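Local coordinates for single-strand DNA-binding protein (PDB 3BTP) that binds single-stranded DNA regardless of its sequence, but not double-stranded DNA, and mediates nuclear uptake of the single-stranded T-DNA during plant transformation, at residues Y194-E197 and V198-A202; H138-K142 and A143-A147; R405-P409 and S410-Y414. All coordinates share one frame; numbering follows the deposited sequence.

Contact 1: residues Y194-E197 and V198-A202; sequences YKLE and VWNRA
Tyr194 and Val198 meet one helical turn apart in a local i to i+4 contact inside helix 186-206, a long helix of the N-terminal half of VirE2. Tyr194 has CG anti to its own N (chi1 178°), and the ring, reaching on along the helix, brings CE2 to 3.8 Å from Val198 CG2. That methyl approaches the ring obliquely. Beneath this pair the backbone bond is weak, with Val198 N 3.5 Å from Tyr194 O. The bonds that follow are shorter: Trp199 N donates to Lys195 O at 2.8 Å, and Asn200 N to Leu196 O at 2.9 Å. Arg201 N reaches Glu197 O at 3.1 Å, completing four consecutive i to i+4 bonds, the signature of a regular alpha-helix. Against Leu196 lies the amide of Asn200, whose OD1 comes to 3.8 Å from Leu196 CG, a van der Waals contact. Arg201 bends back at chi2 and chi3, which sets one face of its guanidinium over Glu197 O, toward the rim of the group. The charged ends of Glu197 and Arg201 do not touch, OE1 and NH2 being 5.3 Å apart, too far for a salt bridge, though the opposite charges probably still attract weakly. On the buried side the helix rests on helix 162-167 and the loop after it. Trp199 packs edge-to-face with Phe166 and gives its NE1 hydrogen to Thr211 O, while Lys195 NZ forms a salt bridge with Glu167.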
ATOM      1  N   TYR A 194      -8.890  21.615   9.057  1.00 29.96           N
ATOM      2  CA  TYR A 194      -9.631  20.330   9.132  1.00 29.01           C
ATOM      3  C   TYR A 194      -8.795  19.179   9.760  1.00 28.55           C
ATOM      4  O   TYR A 194      -9.254  18.475  10.679  1.00 29.32           O
ATOM      5  CB  TYR A 194     -10.197  19.878   7.770  1.00 28.97           C
ATOM      6  CG  TYR A 194     -10.894  18.518   7.933  1.00 30.53           C
ATOM      7  CD1 TYR A 194     -12.238  18.439   8.303  1.00 30.16           C
ATOM      8  CD2 TYR A 194     -10.165  17.313   7.813  1.00 30.96           C
ATOM      9  CE1 TYR A 194     -12.898  17.171   8.472  1.00 30.38           C
ATOM     10  CE2 TYR A 194     -10.782  16.046   7.987  1.00 31.28           C
ATOM     11  CZ  TYR A 194     -12.136  15.986   8.328  1.00 32.41           C
ATOM     12  OH  TYR A 194     -12.725  14.749   8.511  1.00 33.09           O
ATOM     13  N   LYS A 195      -7.585  18.941   9.223  1.00 27.52           N
ATOM     14  CA  LYS A 195      -6.705  17.864   9.778  1.00 26.08           C
ATOM     15  C   LYS A 195      -6.266  18.144  11.239  1.00 25.84           C
ATOM     16  O   LYS A 195      -6.145  17.214  12.038  1.00 26.12           O
ATOM     17  CB  LYS A 195      -5.497  17.605   8.847  1.00 25.18           C
ATOM     18  CG  LYS A 195      -5.869  17.166   7.409  1.00 23.74           C
ATOM     19  CD  LYS A 195      -4.629  16.776   6.606  1.00 24.50           C
ATOM     20  CE  LYS A 195      -4.954  16.635   5.183  1.00 24.96           C
ATOM     21  NZ  LYS A 195      -3.956  15.795   4.446  1.00 24.73           N
ATOM     22  N   LEU A 196      -6.004  19.425  11.564  1.00 27.23           N
ATOM     23  CA  LEU A 196      -5.645  19.863  12.949  1.00 27.15           C
ATOM     24  C   LEU A 196      -6.690  19.432  13.979  1.00 26.50           C
ATOM     25  O   LEU A 196      -6.334  18.939  15.062  1.00 26.38           O
ATOM     26  CB  LEU A 196      -5.368  21.383  13.024  1.00 27.10           C
ATOM     27  CG  LEU A 196      -4.846  21.977  14.341  1.00 29.32           C
ATOM     28  CD1 LEU A 196      -3.418  21.426  14.676  1.00 32.04           C
ATOM     29  CD2 LEU A 196      -4.865  23.546  14.381  1.00 27.97           C
ATOM     30  N   GLU A 197      -7.978  19.499  13.633  1.00 27.26           N
ATOM     31  CA  GLU A 197      -8.990  19.068  14.610  1.00 28.51           C
ATOM     32  C   GLU A 197      -9.082  17.560  14.769  1.00 26.98           C
ATOM     33  O   GLU A 197      -9.298  17.074  15.821  1.00 27.20           O
ATOM     34  CB  GLU A 197     -10.362  19.591  14.271  1.00 30.03           C
ATOM     35  CG  GLU A 197     -10.397  20.781  13.409  1.00 38.25           C
ATOM     36  CD  GLU A 197     -11.733  21.483  13.556  1.00 49.42           C
ATOM     37  OE1 GLU A 197     -12.779  20.851  13.168  1.00 52.03           O
ATOM     38  OE2 GLU A 197     -11.719  22.632  14.109  1.00 50.86           O
ATOM     39  N   VAL A 198      -8.940  16.811  13.688  1.00 27.38           N
ATOM     40  CA  VAL A 198      -8.856  15.361  13.775  1.00 26.12           C
ATOM     41  C   VAL A 198      -7.634  14.997  14.607  1.00 25.96           C
ATOM     42  O   VAL A 198      -7.718  14.190  15.519  1.00 26.21           O
ATOM     43  CB  VAL A 198      -8.816  14.768  12.368  1.00 26.20           C
ATOM     44  CG1 VAL A 198      -8.751  13.264  12.420  1.00 24.56           C
ATOM     45  CG2 VAL A 198     -10.093  15.250  11.645  1.00 29.40           C
ATOM     46  N   TRP A 199      -6.509  15.624  14.294  1.00 24.23           N
ATOM     47  CA  TRP A 199      -5.234  15.306  14.932  1.00 23.96           C
ATOM     48  C   TRP A 199      -5.310  15.559  16.442  1.00 24.52           C
ATOM     49  O   TRP A 199      -4.971  14.687  17.246  1.00 25.28           O
ATOM     50  CB  TRP A 199      -4.200  16.254  14.293  1.00 22.66           C
ATOM     51  CG  TRP A 199      -2.856  16.246  14.915  1.00 22.75           C
ATOM     52  CD1 TRP A 199      -2.334  17.175  15.789  1.00 19.32           C
ATOM     53  CD2 TRP A 199      -1.812  15.289  14.667  1.00 19.96           C
ATOM     54  NE1 TRP A 199      -1.061  16.842  16.104  1.00 20.21           N
ATOM     55  CE2 TRP A 199      -0.700  15.695  15.433  1.00 19.67           C
ATOM     56  CE3 TRP A 199      -1.694  14.170  13.822  1.00 19.66           C
ATOM     57  CZ2 TRP A 199       0.524  15.021  15.382  1.00 19.16           C
ATOM     58  CZ3 TRP A 199      -0.483  13.464  13.805  1.00 20.36           C
ATOM     59  CH2 TRP A 199       0.609  13.907  14.560  1.00 21.76           C
ATOM     60  N   ASN A 200      -5.725  16.775  16.815  1.00 26.18           N
ATOM     61  CA  ASN A 200      -5.964  17.195  18.231  1.00 28.15           C
ATOM     62  C   ASN A 200      -6.916  16.322  19.026  1.00 28.51           C
ATOM     63  O   ASN A 200      -6.637  15.914  20.181  1.00 30.45           O
ATOM     64  CB  ASN A 200      -6.407  18.649  18.265  1.00 27.40           C
ATOM     65  CG  ASN A 200      -5.245  19.567  18.106  1.00 31.25           C
ATOM     66  OD1 ASN A 200      -5.403  20.769  17.895  1.00 32.31           O
ATOM     67  ND2 ASN A 200      -4.023  18.997  18.211  1.00 29.94           N
ATOM     68  N   ARG A 201      -8.029  15.993  18.406  1.00 29.88           N
ATOM     69  CA  ARG A 201      -8.990  15.081  19.047  1.00 30.92           C
ATOM     70  C   ARG A 201      -8.403  13.666  19.190  1.00 30.06           C
ATOM     71  O   ARG A 201      -8.607  13.022  20.204  1.00 31.67           O
ATOM     72  CB  ARG A 201     -10.328  15.081  18.282  1.00 30.65           C
ATOM     73  CG  ARG A 201     -11.420  14.098  18.779  1.00 30.94           C
ATOM     74  CD  ARG A 201     -12.327  13.612  17.605  1.00 34.49           C
ATOM     75  NE  ARG A 201     -12.800  14.732  16.788  1.00 46.15           N
ATOM     76  CZ  ARG A 201     -12.939  14.753  15.451  1.00 50.35           C
ATOM     77  NH1 ARG A 201     -12.681  13.690  14.668  1.00 50.20           N
ATOM     78  NH2 ARG A 201     -13.341  15.884  14.882  1.00 52.49           N
ATOM     79  N   ALA A 202      -7.705  13.170  18.181  1.00 29.01           N
ATOM     80  CA  ALA A 202      -7.026  11.868  18.299  1.00 28.67           C
ATOM     81  C   ALA A 202      -5.937  11.842  19.420  1.00 27.93           C
ATOM     82  O   ALA A 202      -5.834  10.890  20.155  1.00 28.43           O
ATOM     83  CB  ALA A 202      -6.457  11.409  16.902  1.00 28.84           C
TER

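Contact 2: residues H138-K142 and A143-A147; sequences HLPTK and AEFNA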
ATOM      1  N   HIS A 138       5.438   5.003  32.967  1.00 32.98           N
ATOM      2  CA  HIS A 138       5.087   6.303  33.531  1.00 31.85           C
ATOM      3  C   HIS A 138       4.302   7.029  32.456  1.00 32.78           C
ATOM      4  O   HIS A 138       4.255   6.592  31.272  1.00 32.67           O
ATOM      5  CB  HIS A 138       6.342   7.116  33.820  1.00 30.96           C
ATOM      6  CG  HIS A 138       7.257   7.214  32.627  1.00 29.37           C
ATOM      7  ND1 HIS A 138       7.376   8.361  31.862  1.00 28.96           N
ATOM      8  CD2 HIS A 138       8.014   6.272  32.013  1.00 25.07           C
ATOM      9  CE1 HIS A 138       8.219   8.132  30.864  1.00 31.53           C
ATOM     10  NE2 HIS A 138       8.627   6.873  30.940  1.00 30.47           N
ATOM     11  N   LEU A 139       3.751   8.162  32.859  1.00 32.17           N
ATOM     12  CA  LEU A 139       2.966   8.967  32.015  1.00 34.04           C
ATOM     13  C   LEU A 139       3.887  10.043  31.416  1.00 34.08           C
ATOM     14  O   LEU A 139       4.281  10.967  32.106  1.00 33.48           O
ATOM     15  CB  LEU A 139       1.735   9.524  32.779  1.00 36.18           C
ATOM     16  CG  LEU A 139       0.756   8.420  33.359  1.00 39.35           C
ATOM     17  CD1 LEU A 139       0.898   8.120  34.924  1.00 42.18           C
ATOM     18  CD2 LEU A 139      -0.753   8.693  33.027  1.00 44.63           C
ATOM     19  N   PRO A 140       4.257   9.910  30.102  1.00 33.40           N
ATOM     20  CA  PRO A 140       5.322  10.819  29.615  1.00 31.75           C
ATOM     21  C   PRO A 140       4.827  12.269  29.650  1.00 30.20           C
ATOM     22  O   PRO A 140       3.664  12.490  29.524  1.00 28.56           O
ATOM     23  CB  PRO A 140       5.596  10.328  28.195  1.00 30.37           C
ATOM     24  CG  PRO A 140       5.015   9.013  28.113  1.00 31.45           C
ATOM     25  CD  PRO A 140       3.788   9.014  29.032  1.00 32.66           C
ATOM     26  N   THR A 141       5.716  13.216  29.912  1.00 30.37           N
ATOM     27  CA  THR A 141       5.365  14.640  29.898  1.00 31.22           C
ATOM     28  C   THR A 141       5.312  15.102  28.456  1.00 31.62           C
ATOM     29  O   THR A 141       5.663  14.330  27.522  1.00 31.11           O
ATOM     30  CB  THR A 141       6.413  15.522  30.697  1.00 31.71           C
ATOM     31  OG1 THR A 141       7.732  15.253  30.204  1.00 32.35           O
ATOM     32  CG2 THR A 141       6.376  15.217  32.206  1.00 31.64           C
ATOM     33  N   LYS A 142       4.942  16.362  28.267  1.00 32.66           N
ATOM     34  CA  LYS A 142       4.682  16.890  26.920  1.00 34.26           C
ATOM     35  C   LYS A 142       6.026  16.997  26.250  1.00 33.93           C
ATOM     36  O   LYS A 142       6.140  16.696  25.047  1.00 34.06           O
ATOM     37  CB  LYS A 142       3.852  18.189  26.932  1.00 34.84           C
ATOM     38  CG  LYS A 142       4.564  19.471  26.679  1.00 40.08           C
ATOM     39  CD  LYS A 142       3.800  20.464  25.798  1.00 43.16           C
ATOM     40  CE  LYS A 142       2.327  20.464  26.060  1.00 46.30           C
ATOM     41  NZ  LYS A 142       1.762  21.613  25.265  1.00 50.06           N
ATOM     42  N   ALA A 143       7.055  17.288  27.064  1.00 31.95           N
ATOM     43  CA  ALA A 143       8.449  17.365  26.599  1.00 30.91           C
ATOM     44  C   ALA A 143       8.972  16.012  26.058  1.00 30.15           C
ATOM     45  O   ALA A 143       9.609  15.931  24.993  1.00 28.21           O
ATOM     46  CB  ALA A 143       9.376  17.873  27.760  1.00 29.97           C
ATOM     47  N   GLU A 144       8.771  14.971  26.861  1.00 29.10           N
ATOM     48  CA  GLU A 144       9.112  13.633  26.437  1.00 28.85           C
ATOM     49  C   GLU A 144       8.383  13.226  25.115  1.00 26.79           C
ATOM     50  O   GLU A 144       9.017  12.808  24.135  1.00 27.26           O
ATOM     51  CB  GLU A 144       8.860  12.628  27.564  1.00 28.05           C
ATOM     52  CG  GLU A 144       9.407  11.255  27.071  1.00 32.61           C
ATOM     53  CD  GLU A 144       9.255  10.091  28.041  1.00 34.25           C
ATOM     54  OE1 GLU A 144       9.083  10.293  29.301  1.00 34.38           O
ATOM     55  OE2 GLU A 144       9.364   8.966  27.491  1.00 33.85           O
ATOM     56  N   PHE A 145       7.070  13.398  25.088  1.00 26.11           N
ATOM     57  CA  PHE A 145       6.255  13.232  23.846  1.00 25.41           C
ATOM     58  C   PHE A 145       6.834  14.017  22.670  1.00 25.40           C
ATOM     59  O   PHE A 145       7.024  13.446  21.591  1.00 26.11           O
ATOM     60  CB  PHE A 145       4.782  13.616  24.066  1.00 23.58           C
ATOM     61  CG  PHE A 145       3.948  12.569  24.819  1.00 23.12           C
ATOM     62  CD1 PHE A 145       3.874  11.239  24.356  1.00 18.65           C
ATOM     63  CD2 PHE A 145       3.133  12.948  25.930  1.00 22.12           C
ATOM     64  CE1 PHE A 145       3.089  10.326  24.961  1.00 16.55           C
ATOM     65  CE2 PHE A 145       2.312  12.010  26.613  1.00 20.60           C
ATOM     66  CZ  PHE A 145       2.296  10.669  26.131  1.00 23.40           C
ATOM     67  N   ASN A 146       7.120  15.314  22.849  1.00 26.31           N
ATOM     68  CA  ASN A 146       7.688  16.153  21.786  1.00 24.85           C
ATOM     69  C   ASN A 146       9.130  15.942  21.391  1.00 26.38           C
ATOM     70  O   ASN A 146       9.559  16.465  20.341  1.00 27.70           O
ATOM     71  CB  ASN A 146       7.432  17.636  22.026  1.00 26.19           C
ATOM     72  CG  ASN A 146       5.938  18.032  21.768  1.00 27.55           C
ATOM     73  OD1 ASN A 146       5.426  18.944  22.402  1.00 28.01           O
ATOM     74  ND2 ASN A 146       5.252  17.312  20.861  1.00 23.29           N
ATOM     75  N   ALA A 147       9.890  15.206  22.198  1.00 26.38           N
ATOM     76  CA  ALA A 147      11.323  14.908  21.962  1.00 26.18           C
ATOM     77  C   ALA A 147      11.510  13.552  21.335  1.00 26.49           C
ATOM     78  O   ALA A 147      12.566  13.281  20.754  1.00 26.78           O
ATOM     79  CB  ALA A 147      12.096  14.895  23.293  1.00 26.38           C
TER
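Phe145 turns CG to the side opposite its carbonyl carbon (chi1 -77°), and this swings the ring back toward the start of its helix, where Pro140 lies over one face. Pro140 CB stands 3.9 Å from the ring centroid and 10° off the normal, a nearly centred CH-pi contact. Farther round the proline, CD comes to 3.7 Å from Phe145 CZ. Thr141 is the N-cap of helix 142-147, the short helix that follows strand 127-132 and leads into strand 149-153 of a four-stranded antiparallel sheet. The first turn closes with Phe145 N donating to Thr141 O at 3.0 Å, almost straight at 174°, followed by Asn146 N to Lys142 O at 2.8 Å. The Phe145 backbone bond and the proline contact act on the same residue, one gripping its amide and the other its ring. The extended chain of Glu144 also borders Pro140, its CG lying 4.1 Å from Pro140 CB. Lys142 and Asn146 run side by side in the same direction. Toward the sheet, both Pro140 and Phe145 touch Leu119 of strand 117-124, and Phe145 meets Tyr117 as well.

Contact 3: residues R405-P409 and S410-Y414; sequences RYMSP and SRLEY
Met407, at the end of strand 405-407, folds its thioether against the helix that follows. Tyr406 just before it pairs through its backbone with Tyr495 of strand 494-497, and Met407 with Val398 of strand 396-399. The CG of Met407 lies between its own N and carbonyl carbon (chi1 66°), and the chain then bends at chi3. SD thus sits 3.6 Å from Leu412 CA and 3.8 Å from Leu412 CB, the two side chains crossing at about a right angle. The same sulfur also touches the aliphatic part of Arg411, with CG 3.8 Å away. Next comes Ser408, the N-cap of helix 409-415. Its OG accepts a hydrogen bond from Arg411 N at 3.1 Å and 160°, the classical capping bond to the third residue of a helix. The hydroxyl thereby takes up an amide that precedes the helix's own i to i+4 bonding, and it also lies 3.3 Å from Arg411 CB. Ser408 serves the helix a second time through its backbone, since Leu412 N donates to Ser408 O at 3.1 Å, less straight at 147°. This junction joins a strand of the eight-stranded antiparallel barrel, where 405-407 lies between 396-399 and 494-497, to the helix beyond. Pro409 opens that helix, and its carbonyl takes the next amide: Glu413 N lies 2.7 Å from Pro409 O. The proline ring packs on Phe420 of helix 417-427 and Val396 of strand 396-399. Leu412 likewise touches Phe420, along with Val398.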
ATOM      1  N   ARG A 405      -5.255 -15.148 -18.316  1.00 19.70           N
ATOM      2  CA  ARG A 405      -6.579 -14.777 -18.646  1.00 21.53           C
ATOM      3  C   ARG A 405      -7.465 -14.620 -17.405  1.00 18.25           C
ATOM      4  O   ARG A 405      -7.472 -15.486 -16.577  1.00 18.51           O
ATOM      5  CB  ARG A 405      -7.173 -15.915 -19.499  1.00 18.97           C
ATOM      6  CG  ARG A 405      -8.637 -15.607 -19.911  1.00 25.50           C
ATOM      7  CD  ARG A 405      -9.076 -16.614 -21.024  1.00 25.80           C
ATOM      8  NE  ARG A 405      -8.497 -16.270 -22.332  1.00 30.93           N
ATOM      9  CZ  ARG A 405      -8.738 -16.985 -23.443  1.00 32.27           C
ATOM     10  NH1 ARG A 405      -9.516 -18.035 -23.367  1.00 30.64           N
ATOM     11  NH2 ARG A 405      -8.231 -16.652 -24.606  1.00 26.45           N
ATOM     12  N   TYR A 406      -8.287 -13.591 -17.392  1.00 17.64           N
ATOM     13  CA  TYR A 406      -9.451 -13.462 -16.481  1.00 17.49           C
ATOM     14  C   TYR A 406     -10.787 -13.829 -17.082  1.00 17.59           C
ATOM     15  O   TYR A 406     -11.087 -13.539 -18.249  1.00 18.16           O
ATOM     16  CB  TYR A 406      -9.584 -12.039 -15.895  1.00 16.64           C
ATOM     17  CG  TYR A 406      -8.519 -11.698 -14.857  1.00 15.21           C
ATOM     18  CD1 TYR A 406      -7.475 -10.835 -15.188  1.00 18.28           C
ATOM     19  CD2 TYR A 406      -8.629 -12.162 -13.512  1.00 14.45           C
ATOM     20  CE1 TYR A 406      -6.499 -10.436 -14.213  1.00 17.86           C
ATOM     21  CE2 TYR A 406      -7.667 -11.801 -12.495  1.00 16.97           C
ATOM     22  CZ  TYR A 406      -6.587 -10.949 -12.901  1.00 19.30           C
ATOM     23  OH  TYR A 406      -5.611 -10.572 -12.023  1.00 18.96           O
ATOM     24  N   MET A 407     -11.601 -14.457 -16.244  1.00 17.74           N
ATOM     25  CA  MET A 407     -12.943 -14.871 -16.630  1.00 18.74           C
ATOM     26  C   MET A 407     -13.851 -14.805 -15.407  1.00 19.84           C
ATOM     27  O   MET A 407     -13.388 -14.722 -14.273  1.00 20.83           O
ATOM     28  CB  MET A 407     -12.919 -16.303 -17.252  1.00 18.16           C
ATOM     29  CG  MET A 407     -12.538 -17.440 -16.332  1.00 18.46           C
ATOM     30  SD  MET A 407     -12.100 -19.028 -17.060  1.00 15.72           S
ATOM     31  CE  MET A 407     -10.391 -18.698 -17.526  1.00 23.82           C
ATOM     32  N   SER A 408     -15.150 -14.825 -15.629  1.00 20.37           N
ATOM     33  CA  SER A 408     -16.090 -15.052 -14.519  1.00 20.15           C
ATOM     34  C   SER A 408     -15.818 -16.333 -13.731  1.00 19.52           C
ATOM     35  O   SER A 408     -15.252 -17.312 -14.212  1.00 20.63           O
ATOM     36  CB  SER A 408     -17.571 -15.032 -15.011  1.00 19.60           C
ATOM     37  OG  SER A 408     -17.827 -16.262 -15.667  1.00 24.62           O
ATOM     38  N   PRO A 409     -16.238 -16.333 -12.472  1.00 20.03           N
ATOM     39  CA  PRO A 409     -16.148 -17.549 -11.654  1.00 19.97           C
ATOM     40  C   PRO A 409     -16.938 -18.767 -12.179  1.00 20.99           C
ATOM     41  O   PRO A 409     -16.410 -19.898 -12.108  1.00 21.23           O
ATOM     42  CB  PRO A 409     -16.689 -17.076 -10.265  1.00 18.26           C
ATOM     43  CG  PRO A 409     -16.584 -15.560 -10.336  1.00 19.81           C
ATOM     44  CD  PRO A 409     -16.762 -15.168 -11.729  1.00 16.96           C
ATOM     45  N   SER A 410     -18.156 -18.554 -12.710  1.00 21.46           N
ATOM     46  CA  SER A 410     -18.884 -19.685 -13.384  1.00 23.04           C
ATOM     47  C   SER A 410     -18.149 -20.255 -14.570  1.00 21.41           C
ATOM     48  O   SER A 410     -17.943 -21.453 -14.650  1.00 22.24           O
ATOM     49  CB  SER A 410     -20.372 -19.373 -13.682  1.00 22.59           C
ATOM     50  OG  SER A 410     -20.521 -18.368 -14.690  1.00 24.18           O
ATOM     51  N   ARG A 411     -17.675 -19.400 -15.454  1.00 23.49           N
ATOM     52  CA  ARG A 411     -16.790 -19.864 -16.578  1.00 23.71           C
ATOM     53  C   ARG A 411     -15.594 -20.679 -16.144  1.00 23.78           C
ATOM     54  O   ARG A 411     -15.260 -21.674 -16.787  1.00 24.44           O
ATOM     55  CB  ARG A 411     -16.355 -18.690 -17.431  1.00 23.20           C
ATOM     56  CG  ARG A 411     -15.529 -19.090 -18.681  1.00 26.51           C
ATOM     57  CD  ARG A 411     -16.246 -20.147 -19.560  1.00 25.56           C
ATOM     58  NE  ARG A 411     -17.491 -19.610 -20.125  1.00 27.17           N
ATOM     59  CZ  ARG A 411     -18.341 -20.317 -20.891  1.00 31.65           C
ATOM     60  NH1 ARG A 411     -18.082 -21.640 -21.213  1.00 28.70           N
ATOM     61  NH2 ARG A 411     -19.470 -19.725 -21.311  1.00 24.33           N
ATOM     62  N   LEU A 412     -14.961 -20.300 -15.020  1.00 23.75           N
ATOM     63  CA  LEU A 412     -13.781 -21.019 -14.552  1.00 22.84           C
ATOM     64  C   LEU A 412     -14.213 -22.294 -13.869  1.00 24.33           C
ATOM     65  O   LEU A 412     -13.612 -23.351 -14.050  1.00 24.24           O
ATOM     66  CB  LEU A 412     -12.912 -20.152 -13.567  1.00 22.35           C
ATOM     67  CG  LEU A 412     -11.673 -20.921 -13.043  1.00 21.70           C
ATOM     68  CD1 LEU A 412     -10.740 -21.313 -14.164  1.00 22.75           C
ATOM     69  CD2 LEU A 412     -10.873 -20.155 -11.958  1.00 23.54           C
ATOM     70  N   GLU A 413     -15.225 -22.201 -13.022  1.00 24.74           N
ATOM     71  CA  GLU A 413     -15.800 -23.417 -12.470  1.00 27.06           C
ATOM     72  C   GLU A 413     -16.106 -24.471 -13.559  1.00 27.57           C
ATOM     73  O   GLU A 413     -15.741 -25.655 -13.418  1.00 27.55           O
ATOM     74  CB  GLU A 413     -17.080 -23.100 -11.714  1.00 26.11           C
ATOM     75  CG  GLU A 413     -17.268 -24.101 -10.616  1.00 34.18           C
ATOM     76  CD  GLU A 413     -18.710 -24.428 -10.342  1.00 44.39           C
ATOM     77  OE1 GLU A 413     -19.649 -23.650 -10.681  1.00 47.36           O
ATOM     78  OE2 GLU A 413     -18.913 -25.502  -9.769  1.00 51.55           O
ATOM     79  N   TYR A 414     -16.780 -24.013 -14.630  1.00 28.55           N
ATOM     80  CA  TYR A 414     -17.105 -24.837 -15.749  1.00 28.60           C
ATOM     81  C   TYR A 414     -15.849 -25.337 -16.438  1.00 29.03           C
ATOM     82  O   TYR A 414     -15.683 -26.527 -16.595  1.00 29.65           O
ATOM     83  CB  TYR A 414     -17.968 -24.089 -16.748  1.00 29.43           C
ATOM     84  CG  TYR A 414     -18.425 -24.949 -17.886  1.00 30.10           C
ATOM     85  CD1 TYR A 414     -19.437 -25.910 -17.699  1.00 31.66           C
ATOM     86  CD2 TYR A 414     -17.866 -24.816 -19.169  1.00 31.23           C
ATOM     87  CE1 TYR A 414     -19.857 -26.726 -18.753  1.00 28.72           C
ATOM     88  CE2 TYR A 414     -18.274 -25.653 -20.249  1.00 25.77           C
ATOM     89  CZ  TYR A 414     -19.267 -26.578 -20.014  1.00 30.29           C
ATOM     90  OH  TYR A 414     -19.701 -27.397 -21.043  1.00 36.17           O
TER

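Contacts 1 and 2 lie on the same side of the chain's centre, 19 Å apart between centres and about 8 Å at their nearest atoms, so they do not touch. They nevertheless belong to one neighbourhood: Trp199 of contact 1 packs on Tyr152 of strand 149-153, in the four-stranded sheet whose strand 117-124 is touched by contact 2. Contact 3 is on the opposite side, its centre 47 Å from that of contact 1 and 57 Å from that of contact 2, where a strand of the eight-stranded barrel runs into helix 409-415. Contacts 2 and 3 both start a helix, whereas contact 1 lies within one. Nothing in the geometry of the three contacts places any of them at the DNA-binding surface.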